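Local structure of putative mandelate racemase (Salmonella typhimurium, 2O56) at residues Arg127-Thr132 with Asn370-Val375. The protein is of unknown function, but binds magnesium and belongs to the enolase superfamily, so it may act as a hydro-lyase (dehydratase). Sequence-based numbering, arbitrary orientation.
Sequences REKIRT and NGMYEV
Ile130 and Tyr373 form a hydrogen-bonded pair of a short antiparallel ladder. Ile130 N donates to Tyr373 O at 2.9 Å. Tyr373 N returns a nearly straight bond (167°) to Ile130 O. That oxygen also accepts from Thr132 OG1 at 3.2 Å, and the two donors reach it from opposite faces of the carbonyl plane. Thr132 N makes a weak bond to Gly371 O.

On the solvent-exposed side of the pair, Lys129 and Glu374 run side by side and point the same way. Lys129 NZ makes a salt bridge to Glu374 OE2 at 3.2 Å. The otherwise extended lysine chain turns about CD-CE (chi4 -46°), which brings NZ toward the carboxylate. One water joins both charged groups to Glu128 O; another links Glu128 O to Val375 N.

Van der Waals contacts lie on both faces. Met372 crosses Lys129 at about a right angle, and its SD sits 3.9 Å from Arg131 CA. On the other face, Ile130 CB meets Tyr373 CB at 4.0 Å, and Thr132 OG1 lies 3.5 Å from Tyr373 CD1.

Arg131, on the Met372 face, is extended and makes salt bridges with Asp169 and Asp217, the latter on barrel strand 217-221 of this enolase-superfamily fold. Within the chain, the ladder adds late strand 372-373 to 130-135, which also pairs with 347-350. Ile130 and Tyr373 pack on His347, Tyr373 edge-to-face, and on helix 328-340.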
ATOM      1  N   ARG A 127      11.021 -30.411 -23.822  1.00 26.96           N
ATOM      2  CA  ARG A 127       9.837 -31.098 -24.364  1.00 24.77           C
ATOM      3  C   ARG A 127      10.133 -31.538 -25.791  1.00 26.92           C
ATOM      4  O   ARG A 127      10.988 -30.957 -26.456  1.00 30.54           O
ATOM      5  CB  ARG A 127       8.591 -30.180 -24.326  1.00 24.37           C
ATOM      6  CG  ARG A 127       8.679 -28.921 -25.230  1.00 25.67           C
ATOM      7  CD  ARG A 127       7.622 -27.850 -24.914  1.00 25.98           C
ATOM      8  NE  ARG A 127       7.394 -27.694 -23.473  1.00 27.31           N
ATOM      9  CZ  ARG A 127       8.197 -27.022 -22.651  1.00 34.51           C
ATOM     10  NH1 ARG A 127       9.264 -26.399 -23.123  1.00 25.96           N
ATOM     11  NH2 ARG A 127       7.928 -26.972 -21.357  1.00 27.75           N
ATOM     12  N   GLU A 128       9.431 -32.564 -26.267  1.00 34.16           N
ATOM     13  CA  GLU A 128       9.804 -33.222 -27.526  1.00 37.28           C
ATOM     14  C   GLU A 128       9.015 -32.677 -28.710  1.00 36.21           C
ATOM     15  O   GLU A 128       9.480 -32.719 -29.843  1.00 40.84           O
ATOM     16  CB  GLU A 128       9.602 -34.744 -27.440  1.00 41.12           C
ATOM     17  CG  GLU A 128      10.512 -35.466 -26.449  1.00 51.04           C
ATOM     18  CD  GLU A 128      11.983 -35.367 -26.816  1.00 63.00           C
ATOM     19  OE1 GLU A 128      12.321 -35.590 -27.997  1.00 64.13           O
ATOM     20  OE2 GLU A 128      12.801 -35.072 -25.919  1.00 68.35           O
ATOM     21  N   LYS A 129       7.809 -32.187 -28.443  1.00 35.06           N
ATOM     22  CA  LYS A 129       6.971 -31.586 -29.478  1.00 31.93           C
ATOM     23  C   LYS A 129       6.448 -30.235 -28.988  1.00 35.27           C
ATOM     24  O   LYS A 129       6.354 -30.002 -27.777  1.00 31.05           O
ATOM     25  CB  LYS A 129       5.786 -32.507 -29.807  1.00 38.56           C
ATOM     26  CG  LYS A 129       6.153 -33.678 -30.696  1.00 49.17           C
ATOM     27  CD  LYS A 129       4.926 -34.412 -31.212  1.00 66.63           C
ATOM     28  CE  LYS A 129       5.304 -35.757 -31.822  1.00 63.03           C
ATOM     29  NZ  LYS A 129       6.478 -35.659 -32.731  1.00 65.38           N
ATOM     30  N   ILE A 130       6.091 -29.369 -29.931  1.00 30.30           N
ATOM     31  CA  ILE A 130       5.608 -28.027 -29.611  0.50 29.20           C
ATOM     32  C   ILE A 130       4.161 -27.842 -30.071  1.00 25.61           C
ATOM     33  O   ILE A 130       3.882 -27.717 -31.266  1.00 27.80           O
ATOM     34  CB  ILE A 130       6.523 -26.953 -30.225  0.50 27.63           C
ATOM     35  CG1 ILE A 130       7.869 -26.934 -29.500  0.50 30.77           C
ATOM     36  CG2 ILE A 130       5.897 -25.576 -30.122  0.50 29.62           C
ATOM     37  CD1 ILE A 130       9.016 -26.552 -30.370  0.50 37.27           C
ATOM     38  N   ARG A 131       3.238 -27.829 -29.110  1.00 28.91           N
ATOM     39  CA  ARG A 131       1.802 -27.627 -29.393  1.00 28.93           C
ATOM     40  C   ARG A 131       1.505 -26.287 -30.067  1.00 36.56           C
ATOM     41  O   ARG A 131       2.065 -25.261 -29.684  1.00 28.20           O
ATOM     42  CB  ARG A 131       0.984 -27.729 -28.107  1.00 28.75           C
ATOM     43  CG  ARG A 131      -0.521 -27.675 -28.352  1.00 27.62           C
ATOM     44  CD  ARG A 131      -1.314 -27.559 -27.071  1.00 28.31           C
ATOM     45  NE  ARG A 131      -2.753 -27.467 -27.362  1.00 35.24           N
ATOM     46  CZ  ARG A 131      -3.646 -26.951 -26.528  1.00 38.53           C
ATOM     47  NH1 ARG A 131      -3.245 -26.480 -25.348  1.00 25.06           N
ATOM     48  NH2 ARG A 131      -4.934 -26.903 -26.874  1.00 29.52           N
ATOM     49  N   THR A 132       0.613 -26.291 -31.056  1.00 24.54           N
ATOM     50  CA  THR A 132       0.418 -25.105 -31.888  1.00 29.14           C
ATOM     51  C   THR A 132      -1.060 -24.736 -31.953  1.00 30.71           C
ATOM     52  O   THR A 132      -1.931 -25.606 -31.868  1.00 31.80           O
ATOM     53  CB  THR A 132       1.039 -25.310 -33.292  1.00 31.78           C
ATOM     54  OG1 THR A 132       2.421 -25.649 -33.142  1.00 44.54           O
ATOM     55  CG2 THR A 132       0.961 -24.074 -34.111  1.00 34.83           C
ATOM     56  N   ASN A 370       0.129 -32.100 -37.713  1.00 36.91           N
ATOM     57  CA  ASN A 370      -0.913 -32.509 -36.773  1.00 45.55           C
ATOM     58  C   ASN A 370      -0.991 -31.630 -35.530  1.00 38.15           C
ATOM     59  O   ASN A 370      -1.240 -32.112 -34.420  1.00 37.80           O
ATOM     60  CB  ASN A 370      -0.756 -33.976 -36.407  1.00 42.46           C
ATOM     61  CG  ASN A 370      -0.670 -34.848 -37.625  1.00 65.92           C
ATOM     62  OD1 ASN A 370      -1.573 -34.833 -38.459  1.00 54.91           O
ATOM     63  ND2 ASN A 370       0.425 -35.592 -37.758  1.00 55.52           N
ATOM     64  N   GLY A 371      -0.774 -30.337 -35.745  1.00 37.82           N
ATOM     65  CA  GLY A 371      -0.842 -29.349 -34.678  1.00 43.04           C
ATOM     66  C   GLY A 371       0.431 -29.203 -33.867  1.00 36.85           C
ATOM     67  O   GLY A 371       0.433 -28.506 -32.857  1.00 42.02           O
ATOM     68  N   MET A 372       1.511 -29.853 -34.302  1.00 31.44           N
ATOM     69  CA  MET A 372       2.760 -29.944 -33.516  1.00 32.32           C
ATOM     70  C   MET A 372       3.946 -29.554 -34.388  1.00 37.01           C
ATOM     71  O   MET A 372       4.021 -29.944 -35.551  1.00 38.78           O
ATOM     72  CB  MET A 372       2.990 -31.381 -32.998  1.00 35.78           C
ATOM     73  CG  MET A 372       1.870 -31.975 -32.130  1.00 46.85           C
ATOM     74  SD  MET A 372       1.931 -31.424 -30.406  1.00 55.89           S
ATOM     75  CE  MET A 372       0.662 -32.434 -29.652  1.00 67.92           C
ATOM     76  N   TYR A 373       4.869 -28.783 -33.830  1.00 28.58           N
ATOM     77  CA  TYR A 373       6.163 -28.519 -34.467  1.00 28.16           C
ATOM     78  C   TYR A 373       7.241 -29.335 -33.780  1.00 28.84           C
ATOM     79  O   TYR A 373       7.107 -29.667 -32.589  1.00 27.51           O
ATOM     80  CB  TYR A 373       6.557 -27.074 -34.230  1.00 33.07           C
ATOM     81  CG  TYR A 373       6.225 -26.082 -35.297  1.00 31.73           C
ATOM     82  CD1 TYR A 373       5.268 -25.104 -35.063  1.00 28.61           C
ATOM     83  CD2 TYR A 373       6.897 -26.081 -36.522  1.00 35.29           C
ATOM     84  CE1 TYR A 373       4.970 -24.135 -36.020  1.00 31.12           C
ATOM     85  CE2 TYR A 373       6.607 -25.119 -37.495  1.00 28.77           C
ATOM     86  CZ  TYR A 373       5.639 -24.145 -37.230  1.00 32.04           C
ATOM     87  OH  TYR A 373       5.318 -23.172 -38.160  1.00 30.79           O
ATOM     88  N   GLU A 374       8.326 -29.620 -34.510  1.00 27.33           N
ATOM     89  CA  GLU A 374       9.557 -30.065 -33.875  1.00 29.44           C
ATOM     90  C   GLU A 374      10.654 -29.049 -34.117  1.00 23.08           C
ATOM     91  O   GLU A 374      10.626 -28.311 -35.098  1.00 33.35           O
ATOM     92  CB  GLU A 374       9.984 -31.456 -34.359  1.00 28.41           C
ATOM     93  CG  GLU A 374       8.972 -32.572 -34.020  1.00 39.89           C
ATOM     94  CD  GLU A 374       9.406 -33.930 -34.554  1.00 45.53           C
ATOM     95  OE1 GLU A 374       9.740 -34.018 -35.756  1.00 63.77           O
ATOM     96  OE2 GLU A 374       9.418 -34.903 -33.774  1.00 58.27           O
ATOM     97  N   VAL A 375      11.596 -29.008 -33.188  1.00 29.69           N
ATOM     98  CA  VAL A 375      12.680 -28.031 -33.189  1.00 30.23           C
ATOM     99  C   VAL A 375      13.743 -28.353 -34.281  1.00 34.64           C
ATOM    100  O   VAL A 375      14.027 -29.528 -34.529  1.00 35.00           O
ATOM    101  CB  VAL A 375      13.287 -27.958 -31.755  1.00 26.29           C
ATOM    102  CG1 VAL A 375      14.129 -29.191 -31.426  1.00 29.08           C
ATOM    103  CG2 VAL A 375      14.022 -26.662 -31.510  1.00 24.81           C
TER
HETATM  104  O   HOH W   1      11.129 -30.832 -30.915  1.00 28.92           O
HETATM  105  O   HOH W   2       8.962 -35.283 -31.093  1.00 46.69           O